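Cysteine desulfurase (Elizabethkingia anophelis NUHP1, PDB 5VPR) probably removes sulfur from L-cysteine with the aid of covalently bound pyridoxal 5'-phosphate, passing it to a sulfur carrier and leaving L-alanine. Local coordinates at residues L316-R321 / E397-L402; E55-N60 / T73-D78; K146-P151 / D164-E169. All coordinates share one frame; numbering follows the deposited sequence.

Contact 1 (L316-R321 / E397-L402)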
ATOM      1  N   LEU A 316       6.237   9.352 -13.383  1.00 49.75           N
ATOM      2  CA  LEU A 316       5.323  10.334 -12.817  1.00 54.82           C
ATOM      3  C   LEU A 316       5.602  11.724 -13.368  1.00 53.25           C
ATOM      4  O   LEU A 316       4.687  12.419 -13.826  1.00 56.58           O
ATOM      5  CB  LEU A 316       5.447  10.312 -11.293  1.00 63.25           C
ATOM      6  CG  LEU A 316       4.505  11.182 -10.465  1.00 74.76           C
ATOM      7  CD1 LEU A 316       3.111  10.728 -10.711  1.00 78.60           C
ATOM      8  CD2 LEU A 316       4.818  11.070  -8.979  1.00 72.27           C
ATOM      9  N   GLU A 317       6.867  12.147 -13.342  1.00 54.41           N
ATOM     10  CA  GLU A 317       7.209  13.469 -13.861  1.00 60.72           C
ATOM     11  C   GLU A 317       6.835  13.597 -15.336  1.00 61.97           C
ATOM     12  O   GLU A 317       6.287  14.622 -15.762  1.00 62.86           O
ATOM     13  CB  GLU A 317       8.699  13.740 -13.657  1.00 59.57           C
ATOM     14  N   TYR A 318       7.125  12.564 -16.128  1.00 62.62           N
ATOM     15  CA  TYR A 318       6.819  12.606 -17.555  1.00 62.87           C
ATOM     16  C   TYR A 318       5.315  12.689 -17.787  1.00 61.83           C
ATOM     17  O   TYR A 318       4.841  13.515 -18.576  1.00 63.75           O
ATOM     18  CB  TYR A 318       7.410  11.375 -18.245  1.00 58.63           C
ATOM     19  CG  TYR A 318       7.188  11.327 -19.739  1.00 59.57           C
ATOM     20  CD1 TYR A 318       6.331  10.388 -20.315  1.00 58.34           C
ATOM     21  CD2 TYR A 318       7.841  12.220 -20.577  1.00 65.19           C
ATOM     22  CE1 TYR A 318       6.141  10.350 -21.699  1.00 56.70           C
ATOM     23  CE2 TYR A 318       7.657  12.188 -21.933  1.00 67.24           C
ATOM     24  CZ  TYR A 318       6.811  11.260 -22.493  1.00 65.43           C
ATOM     25  OH  TYR A 318       6.651  11.262 -23.859  1.00 66.02           O
ATOM     26  N   ALA A 319       4.544  11.849 -17.093  1.00 58.94           N
ATOM     27  CA  ALA A 319       3.096  11.846 -17.283  1.00 56.71           C
ATOM     28  C   ALA A 319       2.487  13.185 -16.881  1.00 59.10           C
ATOM     29  O   ALA A 319       1.671  13.755 -17.616  1.00 53.51           O
ATOM     30  CB  ALA A 319       2.464  10.698 -16.491  1.00 51.23           C
ATOM     31  N   GLN A 320       2.869  13.707 -15.715  1.00 61.98           N
ATOM     32  CA  GLN A 320       2.321  14.990 -15.282  1.00 67.35           C
ATOM     33  C   GLN A 320       2.694  16.098 -16.259  1.00 66.86           C
ATOM     34  O   GLN A 320       1.877  16.978 -16.557  1.00 70.56           O
ATOM     35  CB  GLN A 320       2.794  15.329 -13.865  1.00 65.93           C
ATOM     36  CG  GLN A 320       2.250  16.666 -13.363  1.00 68.74           C
ATOM     37  CD  GLN A 320       2.546  16.939 -11.895  1.00 70.35           C
ATOM     38  OE1 GLN A 320       2.208  16.141 -11.019  1.00 71.81           O
ATOM     39  NE2 GLN A 320       3.168  18.078 -11.621  1.00 75.51           N
ATOM     40  N   ARG A 321       3.908  16.046 -16.804  1.00 68.40           N
ATOM     41  CA  ARG A 321       4.310  17.038 -17.797  1.00 71.20           C
ATOM     42  C   ARG A 321       3.458  16.928 -19.056  1.00 73.27           C
ATOM     43  O   ARG A 321       2.919  17.926 -19.554  1.00 63.91           O
ATOM     44  CB  ARG A 321       5.792  16.864 -18.132  1.00 73.66           C
ATOM     45  CG  ARG A 321       6.550  18.150 -18.287  1.00 89.23           C
ATOM     46  CD  ARG A 321       8.038  17.898 -18.462  1.00 96.33           C
ATOM     47  NE  ARG A 321       8.358  17.361 -19.781  1.00 96.75           N
ATOM     48  CZ  ARG A 321       8.966  16.200 -19.993  1.00 87.90           C
ATOM     49  NH1 ARG A 321       9.334  15.444 -18.966  1.00 90.89           N
ATOM     50  NH2 ARG A 321       9.213  15.801 -21.238  1.00 82.25           N
ATOM     51  N   GLU A 397       6.291   4.918 -23.275  1.00 53.01           N
ATOM     52  CA  GLU A 397       5.412   4.713 -24.423  1.00 65.34           C
ATOM     53  C   GLU A 397       3.962   4.549 -23.982  1.00 55.93           C
ATOM     54  O   GLU A 397       3.040   5.016 -24.664  1.00 52.66           O
ATOM     55  CB  GLU A 397       5.872   3.503 -25.239  1.00 64.68           C
ATOM     56  N   GLU A 398       3.739   3.916 -22.827  1.00 51.13           N
ATOM     57  CA  GLU A 398       2.370   3.772 -22.340  1.00 53.11           C
ATOM     58  C   GLU A 398       1.789   5.110 -21.902  1.00 57.11           C
ATOM     59  O   GLU A 398       0.586   5.346 -22.068  1.00 46.98           O
ATOM     60  CB  GLU A 398       2.314   2.769 -21.192  1.00 48.66           C
ATOM     61  CG  GLU A 398       2.448   1.320 -21.631  1.00 49.46           C
ATOM     62  CD  GLU A 398       2.475   0.365 -20.448  1.00 48.47           C
ATOM     63  OE1 GLU A 398       2.869   0.804 -19.343  1.00 46.80           O
ATOM     64  OE2 GLU A 398       2.108  -0.820 -20.624  1.00 44.68           O
ATOM     65  N   ILE A 399       2.622   5.999 -21.349  1.00 47.45           N
ATOM     66  CA  ILE A 399       2.131   7.316 -20.957  1.00 52.64           C
ATOM     67  C   ILE A 399       1.706   8.127 -22.182  1.00 51.49           C
ATOM     68  O   ILE A 399       0.703   8.849 -22.144  1.00 55.07           O
ATOM     69  CB  ILE A 399       3.192   8.051 -20.118  1.00 48.68           C
ATOM     70  CG1 ILE A 399       3.339   7.348 -18.754  1.00 47.55           C
ATOM     71  CG2 ILE A 399       2.814   9.497 -19.966  1.00 49.97           C
ATOM     72  CD1 ILE A 399       4.515   7.834 -17.917  1.00 49.28           C
ATOM     73  N   ASP A 400       2.447   8.014 -23.287  1.00 57.23           N
ATOM     74  CA  ASP A 400       2.030   8.693 -24.514  1.00 58.19           C
ATOM     75  C   ASP A 400       0.684   8.170 -24.998  1.00 58.24           C
ATOM     76  O   ASP A 400      -0.156   8.942 -25.472  1.00 54.46           O
ATOM     77  CB  ASP A 400       3.084   8.529 -25.605  1.00 61.73           C
ATOM     78  CG  ASP A 400       4.400   9.180 -25.242  1.00 68.74           C
ATOM     79  OD1 ASP A 400       4.402  10.132 -24.428  1.00 70.90           O
ATOM     80  OD2 ASP A 400       5.435   8.732 -25.773  1.00 65.35           O
ATOM     81  N   ILE A 401       0.458   6.859 -24.870  1.00 56.29           N
ATOM     82  CA  ILE A 401      -0.835   6.286 -25.237  1.00 56.14           C
ATOM     83  C   ILE A 401      -1.934   6.858 -24.355  1.00 52.87           C
ATOM     84  O   ILE A 401      -3.037   7.165 -24.828  1.00 55.89           O
ATOM     85  CB  ILE A 401      -0.771   4.748 -25.154  1.00 58.47           C
ATOM     86  CG1 ILE A 401       0.150   4.200 -26.246  1.00 58.56           C
ATOM     87  CG2 ILE A 401      -2.162   4.131 -25.255  1.00 55.64           C
ATOM     88  CD1 ILE A 401       0.312   2.706 -26.190  1.00 63.07           C
ATOM     89  N   LEU A 402      -1.643   7.025 -23.062  1.00 50.93           N
ATOM     90  CA  LEU A 402      -2.589   7.645 -22.140  1.00 46.99           C
ATOM     91  C   LEU A 402      -2.887   9.081 -22.544  1.00 49.07           C
ATOM     92  O   LEU A 402      -4.048   9.495 -22.618  1.00 52.92           O
ATOM     93  CB  LEU A 402      -2.021   7.603 -20.713  1.00 48.69           C
ATOM     94  CG  LEU A 402      -2.753   8.465 -19.693  1.00 47.67           C
ATOM     95  CD1 LEU A 402      -4.128   7.883 -19.442  1.00 49.53           C
ATOM     96  CD2 LEU A 402      -1.977   8.572 -18.393  1.00 44.15           C
TER
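The helical segments 316-321 and 397-402 run nearly parallel, their axes crossing at -22° and 9.9 Å apart, with Ala319 and Ile399 having the nearest CA atoms. This is helix-on-helix packing in the C-terminal part of a class-V, fold-type I pyridoxal phosphate enzyme, where helix 305-324 also rests on strand 341-345 through Leu316 and Ala319. It illustrates how a small residue admits a branched one: Ile399 reaches across with CG2 only 3.6 Å from Ala319 CA, while its CD1 lies 3.8 Å from Ala319 CB. The same methyl, CG2, also meets Tyr318 CD1 obliquely, at 3.6 Å, so one branch of Ile399 serves both neighbours; its CD1 lies in the plane of the tyrosine ring, at the edge. Tyr318 sends its ring out from helix 305-324, its CG turned opposite the main-chain nitrogen (chi1 -178°), past Ile399 and on to the next residue of the partner helix. Phe396, at the start of helix 396-413, adds an edge-to-face ring contact, and Phe390 touches both Ala319 and Ile399. Beyond this apolar patch lies a polar bond, Asp400 crossing the tyrosine at about a right angle with its carboxylate turned 65° from the ring. Tyr318 OH donates to the syn lone pair of Asp400 OD1 at 2.6 Å.

Contact 2 (E55-N60 / T73-D78)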
ATOM      1  N   GLU A  55       2.022 -27.924  -5.670  1.00 35.99           N
ATOM      2  CA  GLU A  55       2.355 -29.181  -6.320  1.00 41.25           C
ATOM      3  C   GLU A  55       3.409 -29.990  -5.574  1.00 46.03           C
ATOM      4  O   GLU A  55       3.566 -31.180  -5.882  1.00 44.64           O
ATOM      5  CB  GLU A  55       2.810 -28.933  -7.759  1.00 43.80           C
ATOM      6  CG  GLU A  55       1.684 -28.390  -8.616  1.00 46.47           C
ATOM      7  CD  GLU A  55       2.030 -28.340 -10.081  1.00 55.05           C
ATOM      8  OE1 GLU A  55       1.126 -28.085 -10.899  1.00 58.77           O
ATOM      9  OE2 GLU A  55       3.207 -28.565 -10.413  1.00 63.66           O
ATOM     10  N   HIS A  56       4.114 -29.409  -4.592  1.00 38.27           N
ATOM     11  CA  HIS A  56       5.218 -30.153  -3.991  1.00 41.81           C
ATOM     12  C   HIS A  56       5.248 -30.170  -2.470  1.00 44.02           C
ATOM     13  O   HIS A  56       5.773 -31.123  -1.891  1.00 41.13           O
ATOM     14  CB  HIS A  56       6.566 -29.621  -4.502  1.00 39.22           C
ATOM     15  CG  HIS A  56       6.760 -29.833  -5.966  1.00 49.44           C
ATOM     16  ND1 HIS A  56       6.559 -28.835  -6.896  1.00 50.81           N
ATOM     17  CD2 HIS A  56       7.082 -30.944  -6.666  1.00 51.29           C
ATOM     18  CE1 HIS A  56       6.775 -29.318  -8.107  1.00 53.61           C
ATOM     19  NE2 HIS A  56       7.094 -30.595  -7.995  1.00 56.90           N
ATOM     20  N   TYR A  57       4.731 -29.140  -1.798  1.00 34.69           N
ATOM     21  CA  TYR A  57       5.000 -29.014  -0.367  1.00 40.76           C
ATOM     22  C   TYR A  57       3.761 -28.793   0.493  1.00 37.55           C
ATOM     23  O   TYR A  57       3.899 -28.579   1.705  1.00 38.42           O
ATOM     24  CB  TYR A  57       5.993 -27.872  -0.112  1.00 38.45           C
ATOM     25  CG  TYR A  57       7.190 -27.921  -1.018  1.00 47.22           C
ATOM     26  CD1 TYR A  57       8.161 -28.912  -0.866  1.00 55.31           C
ATOM     27  CD2 TYR A  57       7.352 -26.993  -2.028  1.00 48.69           C
ATOM     28  CE1 TYR A  57       9.267 -28.967  -1.703  1.00 61.38           C
ATOM     29  CE2 TYR A  57       8.458 -27.038  -2.872  1.00 57.29           C
ATOM     30  CZ  TYR A  57       9.407 -28.025  -2.706  1.00 63.72           C
ATOM     31  OH  TYR A  57      10.498 -28.066  -3.545  1.00 75.46           O
ATOM     32  N   ASN A  58       2.567 -28.833  -0.080  1.00 39.76           N
ATOM     33  CA  ASN A  58       1.382 -28.415   0.660  1.00 34.45           C
ATOM     34  C   ASN A  58       1.084 -29.369   1.816  1.00 32.57           C
ATOM     35  O   ASN A  58       0.980 -30.588   1.625  1.00 36.33           O
ATOM     36  CB  ASN A  58       0.184 -28.324  -0.293  1.00 33.87           C
ATOM     37  CG  ASN A  58      -1.113 -28.120   0.441  1.00 40.83           C
ATOM     38  OD1 ASN A  58      -1.979 -29.002   0.481  1.00 37.87           O
ATOM     39  ND2 ASN A  58      -1.250 -26.962   1.052  1.00 27.62           N
ATOM     40  N   ALA A  59       0.941 -28.806   3.015  1.00 30.66           N
ATOM     41  CA  ALA A  59       0.628 -29.526   4.253  1.00 31.73           C
ATOM     42  C   ALA A  59       0.344 -28.463   5.302  1.00 36.12           C
ATOM     43  O   ALA A  59       0.695 -27.295   5.106  1.00 31.26           O
ATOM     44  CB  ALA A  59       1.790 -30.435   4.708  1.00 33.48           C
ATOM     45  N   ASN A  60      -0.285 -28.857   6.414  1.00 39.40           N
ATOM     46  CA  ASN A  60      -0.492 -27.826   7.423  1.00 42.56           C
ATOM     47  C   ASN A  60       0.795 -27.607   8.198  1.00 37.70           C
ATOM     48  O   ASN A  60       1.708 -28.434   8.170  1.00 41.36           O
ATOM     49  CB  ASN A  60      -1.647 -28.142   8.374  1.00 57.86           C
ATOM     50  CG  ASN A  60      -2.473 -26.874   8.729  1.00 67.08           C
ATOM     51  OD1 ASN A  60      -1.936 -25.748   8.776  1.00 50.44           O
ATOM     52  ND2 ASN A  60      -3.776 -27.053   8.953  1.00 71.22           N
ATOM     53  N   THR A  73       6.249 -25.664   6.883  1.00 36.28           N
ATOM     54  CA  THR A  73       6.466 -24.757   8.007  1.00 36.35           C
ATOM     55  C   THR A  73       7.730 -23.931   7.802  1.00 41.66           C
ATOM     56  O   THR A  73       7.736 -22.710   8.005  1.00 42.41           O
ATOM     57  CB  THR A  73       6.564 -25.556   9.312  1.00 38.28           C
ATOM     58  OG1 THR A  73       5.372 -26.331   9.495  1.00 43.01           O
ATOM     59  CG2 THR A  73       6.744 -24.626  10.507  1.00 38.90           C
ATOM     60  N   GLU A  74       8.815 -24.594   7.400  1.00 42.72           N
ATOM     61  CA  GLU A  74      10.089 -23.915   7.189  1.00 43.81           C
ATOM     62  C   GLU A  74       9.988 -22.875   6.074  1.00 38.59           C
ATOM     63  O   GLU A  74      10.551 -21.776   6.179  1.00 37.30           O
ATOM     64  CB  GLU A  74      11.156 -24.959   6.873  1.00 50.61           C
ATOM     65  CG  GLU A  74      12.562 -24.432   6.732  1.00 72.50           C
ATOM     66  CD  GLU A  74      13.571 -25.563   6.598  1.00 86.89           C
ATOM     67  OE1 GLU A  74      13.152 -26.745   6.664  1.00 87.40           O
ATOM     68  OE2 GLU A  74      14.775 -25.269   6.427  1.00 91.82           O
ATOM     69  N   MET A  75       9.292 -23.211   4.990  1.00 34.01           N
ATOM     70  CA  MET A  75       9.149 -22.269   3.884  1.00 35.84           C
ATOM     71  C   MET A  75       8.381 -21.026   4.314  1.00 37.29           C
ATOM     72  O   MET A  75       8.727 -19.907   3.916  1.00 37.01           O
ATOM     73  CB  MET A  75       8.448 -22.941   2.699  1.00 34.90           C
ATOM     74  CG  MET A  75       9.281 -24.022   2.008  1.00 41.18           C
ATOM     75  SD  MET A  75       8.330 -24.930   0.769  1.00 50.49           S
ATOM     76  CE  MET A  75       7.829 -23.626  -0.369  1.00 49.40           C
ATOM     77  N   MET A  76       7.331 -21.197   5.120  1.00 35.78           N
ATOM     78  CA  MET A  76       6.584 -20.026   5.578  1.00 34.30           C
ATOM     79  C   MET A  76       7.434 -19.178   6.510  1.00 36.70           C
ATOM     80  O   MET A  76       7.381 -17.941   6.446  1.00 36.75           O
ATOM     81  CB  MET A  76       5.278 -20.441   6.271  1.00 33.91           C
ATOM     82  CG  MET A  76       4.214 -19.332   6.228  1.00 31.86           C
ATOM     83  SD  MET A  76       2.665 -19.762   7.045  1.00 34.77           S
ATOM     84  CE  MET A  76       3.104 -19.396   8.753  1.00 36.33           C
ATOM     85  N   GLU A  77       8.254 -19.826   7.360  1.00 36.69           N
ATOM     86  CA  GLU A  77       9.133 -19.074   8.251  1.00 37.55           C
ATOM     87  C   GLU A  77      10.262 -18.404   7.481  1.00 42.97           C
ATOM     88  O   GLU A  77      10.681 -17.296   7.837  1.00 43.30           O
ATOM     89  CB  GLU A  77       9.702 -19.968   9.358  1.00 44.20           C
ATOM     90  CG  GLU A  77       8.659 -20.446  10.372  1.00 48.64           C
ATOM     91  CD  GLU A  77       7.788 -19.307  10.918  1.00 55.42           C
ATOM     92  OE1 GLU A  77       8.350 -18.284  11.374  1.00 51.13           O
ATOM     93  OE2 GLU A  77       6.538 -19.436  10.890  1.00 46.06           O
ATOM     94  N   ASP A  78      10.772 -19.055   6.427  1.00 45.71           N
ATOM     95  CA  ASP A  78      11.704 -18.367   5.528  1.00 40.42           C
ATOM     96  C   ASP A  78      11.070 -17.108   4.942  1.00 44.22           C
ATOM     97  O   ASP A  78      11.729 -16.063   4.818  1.00 40.45           O
ATOM     98  CB  ASP A  78      12.140 -19.287   4.389  1.00 46.72           C
ATOM     99  CG  ASP A  78      13.010 -20.439   4.853  1.00 60.67           C
ATOM    100  OD1 ASP A  78      13.573 -20.367   5.967  1.00 57.48           O
ATOM    101  OD2 ASP A  78      13.138 -21.417   4.083  1.00 68.39           O
TER
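A methionine sulfur set against a tyrosine ring is the most distinctive element here: Met75 SD sits 4.0 Å from the centroid of the Tyr57 ring, along a line 31° off the ring normal. This Met-aromatic contact is therefore oblique, and it falls toward the inner end of the ring, for the sulfur is nearest to CD2 of Tyr57, at 3.6 Å, and almost as near to its CG. The two side chains cross at about a right angle. Met75 runs out extended through chi2 and then turns at chi3 (59°), a bend that brings its CE methyl back to 3.8 Å from Tyr57 CD2, so sulfur and methyl share the same ring carbon. On the other side of the ring plane the preceding residue closes in: His56 CB lies over the ring centre, 3.5 Å above the plane. The tyrosine ring is thus held between its own neighbour in sequence and a side chain of the following helix. The contact joins the end region of helix 44-56 and the chain that leaves it to helix 67-87, consecutive helices in the N-terminal part of this class-V aminotransferase fold. Tyr57 also touches Val71, one turn earlier on helix 67-87, and Met75 reaches Ile291 of helix 287-303. Farther along, the chain approaches the helix again near Thr73, where the CA atoms of Asn60 and Thr73 are 7.6 Å apart. The polar groups there are satisfied by other partners: Asn60 O accepts from Ser69 OG, while Thr73 OG1 is bonded to Ser69 O and to His62 N, leaving Asn60 O and Thr73 OG1 4.4 Å apart and merely adjacent.

Contact 3 (K146-P151 / D164-E169)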
ATOM      1  N   LYS A 146     -12.758   9.696  22.320  1.00 69.22           N
ATOM      2  CA  LYS A 146     -13.107  10.679  21.303  1.00 64.77           C
ATOM      3  C   LYS A 146     -12.179  10.524  20.102  1.00 70.26           C
ATOM      4  O   LYS A 146     -10.952  10.558  20.250  1.00 74.95           O
ATOM      5  CB  LYS A 146     -13.010  12.101  21.864  1.00 57.58           C
ATOM      6  N   LEU A 147     -12.768  10.357  18.918  1.00 63.84           N
ATOM      7  CA  LEU A 147     -12.021  10.269  17.670  1.00 60.53           C
ATOM      8  C   LEU A 147     -11.763  11.667  17.124  1.00 70.43           C
ATOM      9  O   LEU A 147     -12.667  12.509  17.108  1.00 78.11           O
ATOM     10  CB  LEU A 147     -12.790   9.438  16.642  1.00 60.19           C
ATOM     11  CG  LEU A 147     -12.074   9.102  15.335  1.00 65.17           C
ATOM     12  CD1 LEU A 147     -11.053   8.001  15.542  1.00 61.79           C
ATOM     13  CD2 LEU A 147     -13.079   8.705  14.264  1.00 71.11           C
ATOM     14  N   ARG A 148     -10.527  11.919  16.692  1.00 61.42           N
ATOM     15  CA  ARG A 148     -10.152  13.193  16.096  1.00 58.27           C
ATOM     16  C   ARG A 148      -9.471  12.933  14.759  1.00 59.16           C
ATOM     17  O   ARG A 148      -8.707  11.976  14.616  1.00 61.00           O
ATOM     18  CB  ARG A 148      -9.235  13.993  17.020  1.00 60.56           C
ATOM     19  CG  ARG A 148      -9.578  13.826  18.489  1.00 60.26           C
ATOM     20  CD  ARG A 148      -8.767  14.757  19.342  1.00 63.31           C
ATOM     21  NE  ARG A 148      -9.308  16.107  19.319  1.00 75.08           N
ATOM     22  CZ  ARG A 148      -8.735  17.152  19.905  1.00 79.61           C
ATOM     23  NH1 ARG A 148      -7.590  17.006  20.558  1.00 85.13           N
ATOM     24  NH2 ARG A 148      -9.304  18.344  19.834  1.00 80.48           N
ATOM     25  N   VAL A 149      -9.763  13.779  13.777  1.00 55.71           N
ATOM     26  CA  VAL A 149      -9.335  13.557  12.404  1.00 56.82           C
ATOM     27  C   VAL A 149      -8.466  14.722  11.979  1.00 58.94           C
ATOM     28  O   VAL A 149      -8.884  15.880  12.082  1.00 63.99           O
ATOM     29  CB  VAL A 149     -10.532  13.398  11.454  1.00 59.78           C
ATOM     30  CG1 VAL A 149     -10.047  13.073  10.042  1.00 61.79           C
ATOM     31  CG2 VAL A 149     -11.454  12.316  11.968  1.00 61.58           C
ATOM     32  N   ILE A 150      -7.260  14.416  11.521  1.00 54.67           N
ATOM     33  CA  ILE A 150      -6.380  15.472  11.007  1.00 56.35           C
ATOM     34  C   ILE A 150      -6.976  16.016   9.710  1.00 63.29           C
ATOM     35  O   ILE A 150      -7.259  15.233   8.787  1.00 60.10           O
ATOM     36  CB  ILE A 150      -4.967  14.926  10.781  1.00 53.69           C
ATOM     37  CG1 ILE A 150      -4.370  14.435  12.102  1.00 55.79           C
ATOM     38  CG2 ILE A 150      -4.080  16.006  10.153  1.00 48.29           C
ATOM     39  CD1 ILE A 150      -3.043  13.734  11.940  1.00 49.44           C
ATOM     40  N   PRO A 151      -7.204  17.321   9.594  1.00 66.23           N
ATOM     41  CA  PRO A 151      -7.816  17.850   8.373  1.00 71.89           C
ATOM     42  C   PRO A 151      -6.851  17.798   7.201  1.00 79.27           C
ATOM     43  O   PRO A 151      -5.629  17.752   7.360  1.00 73.78           O
ATOM     44  CB  PRO A 151      -8.158  19.301   8.731  1.00 65.39           C
ATOM     45  CG  PRO A 151      -7.872  19.452  10.200  1.00 70.17           C
ATOM     46  CD  PRO A 151      -6.899  18.382  10.567  1.00 65.29           C
ATOM     47  N   ASP A 164       0.066  19.885  17.289  1.00 59.72           N
ATOM     48  CA  ASP A 164       0.672  20.724  18.319  1.00 65.30           C
ATOM     49  C   ASP A 164      -0.325  21.097  19.409  1.00 68.04           C
ATOM     50  O   ASP A 164       0.068  21.286  20.566  1.00 75.97           O
ATOM     51  CB  ASP A 164       1.264  21.984  17.686  1.00 75.56           C
ATOM     52  CG  ASP A 164       2.532  21.703  16.892  1.00 83.95           C
ATOM     53  OD1 ASP A 164       3.018  20.549  16.924  1.00 82.43           O
ATOM     54  OD2 ASP A 164       3.043  22.639  16.238  1.00 86.35           O
ATOM     55  N   GLU A 165      -1.613  21.190  19.072  1.00 69.58           N
ATOM     56  CA  GLU A 165      -2.654  21.476  20.055  1.00 70.05           C
ATOM     57  C   GLU A 165      -3.381  20.230  20.556  1.00 62.02           C
ATOM     58  O   GLU A 165      -3.815  20.210  21.715  1.00 60.07           O
ATOM     59  CB  GLU A 165      -3.676  22.460  19.468  1.00 73.89           C
ATOM     60  N   TRP A 166      -3.509  19.184  19.728  1.00 52.80           N
ATOM     61  CA  TRP A 166      -4.292  18.006  20.101  1.00 55.27           C
ATOM     62  C   TRP A 166      -3.531  17.018  20.984  1.00 59.50           C
ATOM     63  O   TRP A 166      -4.144  16.349  21.822  1.00 62.92           O
ATOM     64  CB  TRP A 166      -4.762  17.257  18.855  1.00 51.24           C
ATOM     65  CG  TRP A 166      -5.781  17.969  18.042  1.00 61.46           C
ATOM     66  CD1 TRP A 166      -6.342  19.185  18.300  1.00 68.09           C
ATOM     67  CD2 TRP A 166      -6.369  17.503  16.822  1.00 63.05           C
ATOM     68  NE1 TRP A 166      -7.241  19.508  17.309  1.00 68.27           N
ATOM     69  CE2 TRP A 166      -7.281  18.487  16.396  1.00 65.77           C
ATOM     70  CE3 TRP A 166      -6.215  16.347  16.053  1.00 63.42           C
ATOM     71  CZ2 TRP A 166      -8.032  18.352  15.230  1.00 62.63           C
ATOM     72  CZ3 TRP A 166      -6.962  16.215  14.892  1.00 62.04           C
ATOM     73  CH2 TRP A 166      -7.859  17.211  14.497  1.00 62.02           C
ATOM     74  N   LEU A 167      -2.222  16.875  20.800  1.00 56.25           N
ATOM     75  CA  LEU A 167      -1.485  15.842  21.522  1.00 50.38           C
ATOM     76  C   LEU A 167      -1.439  16.152  23.014  1.00 50.53           C
ATOM     77  O   LEU A 167      -1.150  17.282  23.414  1.00 52.31           O
ATOM     78  CB  LEU A 167      -0.074  15.713  20.954  1.00 50.65           C
ATOM     79  CG  LEU A 167      -0.009  15.131  19.538  1.00 53.24           C
ATOM     80  CD1 LEU A 167       1.377  15.317  18.920  1.00 50.79           C
ATOM     81  CD2 LEU A 167      -0.421  13.659  19.561  1.00 44.61           C
ATOM     82  N   SER A 168      -1.729  15.152  23.840  1.00 52.14           N
ATOM     83  CA  SER A 168      -1.696  15.327  25.289  1.00 53.91           C
ATOM     84  C   SER A 168      -1.553  13.955  25.948  1.00 58.57           C
ATOM     85  O   SER A 168      -1.380  12.930  25.272  1.00 51.35           O
ATOM     86  CB  SER A 168      -2.953  16.055  25.778  1.00 55.99           C
ATOM     87  OG  SER A 168      -4.091  15.213  25.633  1.00 65.49           O
ATOM     88  N   GLU A 169      -1.648  13.935  27.285  1.00 52.98           N
ATOM     89  CA  GLU A 169      -1.686  12.669  28.011  1.00 59.02           C
ATOM     90  C   GLU A 169      -2.902  11.835  27.640  1.00 61.89           C
ATOM     91  O   GLU A 169      -2.933  10.638  27.939  1.00 57.98           O
ATOM     92  CB  GLU A 169      -1.687  12.911  29.528  1.00 64.26           C
ATOM     93  CG  GLU A 169      -3.055  13.285  30.103  1.00 63.86           C
ATOM     94  CD  GLU A 169      -3.422  14.756  29.882  1.00 73.40           C
ATOM     95  OE1 GLU A 169      -2.767  15.433  29.055  1.00 69.72           O
ATOM     96  OE2 GLU A 169      -4.370  15.240  30.547  1.00 79.24           O
TER
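Arg148 lays its guanidinium over the indole of Trp166, combining a stack with a cation-pi contact. The planes are 27° apart rather than exactly parallel, and Arg148 CZ stands 3.6 Å from the centroid of the five-membered ring of Trp166, 14° off its normal. One amino group, NH1, hangs over the root of the indole, 3.2 Å from Trp166 CG, while NH2 lies above the CD1 and NE1 side. The arginine chain bends at chi3 (79°), curling the guanidinium back over the pyrrole half; the start of the same chain covers the benzene half, where Arg148 CB makes a CH-pi contact 4.2 Å from the centroid of the six-membered ring of Trp166. A single side chain therefore spans one face of the whole indole. The far edge of the ring points at the strand backbone: Val149 O lies at this edge, near the ring plane, by Trp166 CH2, and Ile150 CG1 and Pro151 CD pack more loosely nearby. Glu121 forms a salt bridge to Arg148 NH1, probably steadying the charge above the ring. Strand 146-150 is an outermost strand of the seven-stranded mixed sheet of the pyridoxal phosphate transferase fold. It is hydrogen-bonded along strand 121-125, whose Ile123 also touches Trp166, so short helix 163-166 covers one face of this sheet edge, while Leu147 of the strand packs on helix 134-142.

In the fold
Along the chain the order is contact 2, contact 3, contact 1, each closing before the next opens. They are widely separated: the centres of contact 1 and contact 2 lie about 42 Å apart, those of contact 1 and contact 3 about 39 Å, and those of contact 2 and contact 3 about 45 Å. Contact 3 lies at the edge of the seven-stranded sheet, whose strand 226-230 leads toward Lys233, the residue that carries the cofactor. Contact 2 sets the chain leaving helix 44-56 against helix 67-87, and contact 1 joins two C-terminal helices. Helix 287-303 relates these two, meeting contact 2 through Met75 and running on almost directly into helix 305-324. The three thus lie in separate parts of one fold, contacts 2 and 3 at the surface and contact 1 partly buried.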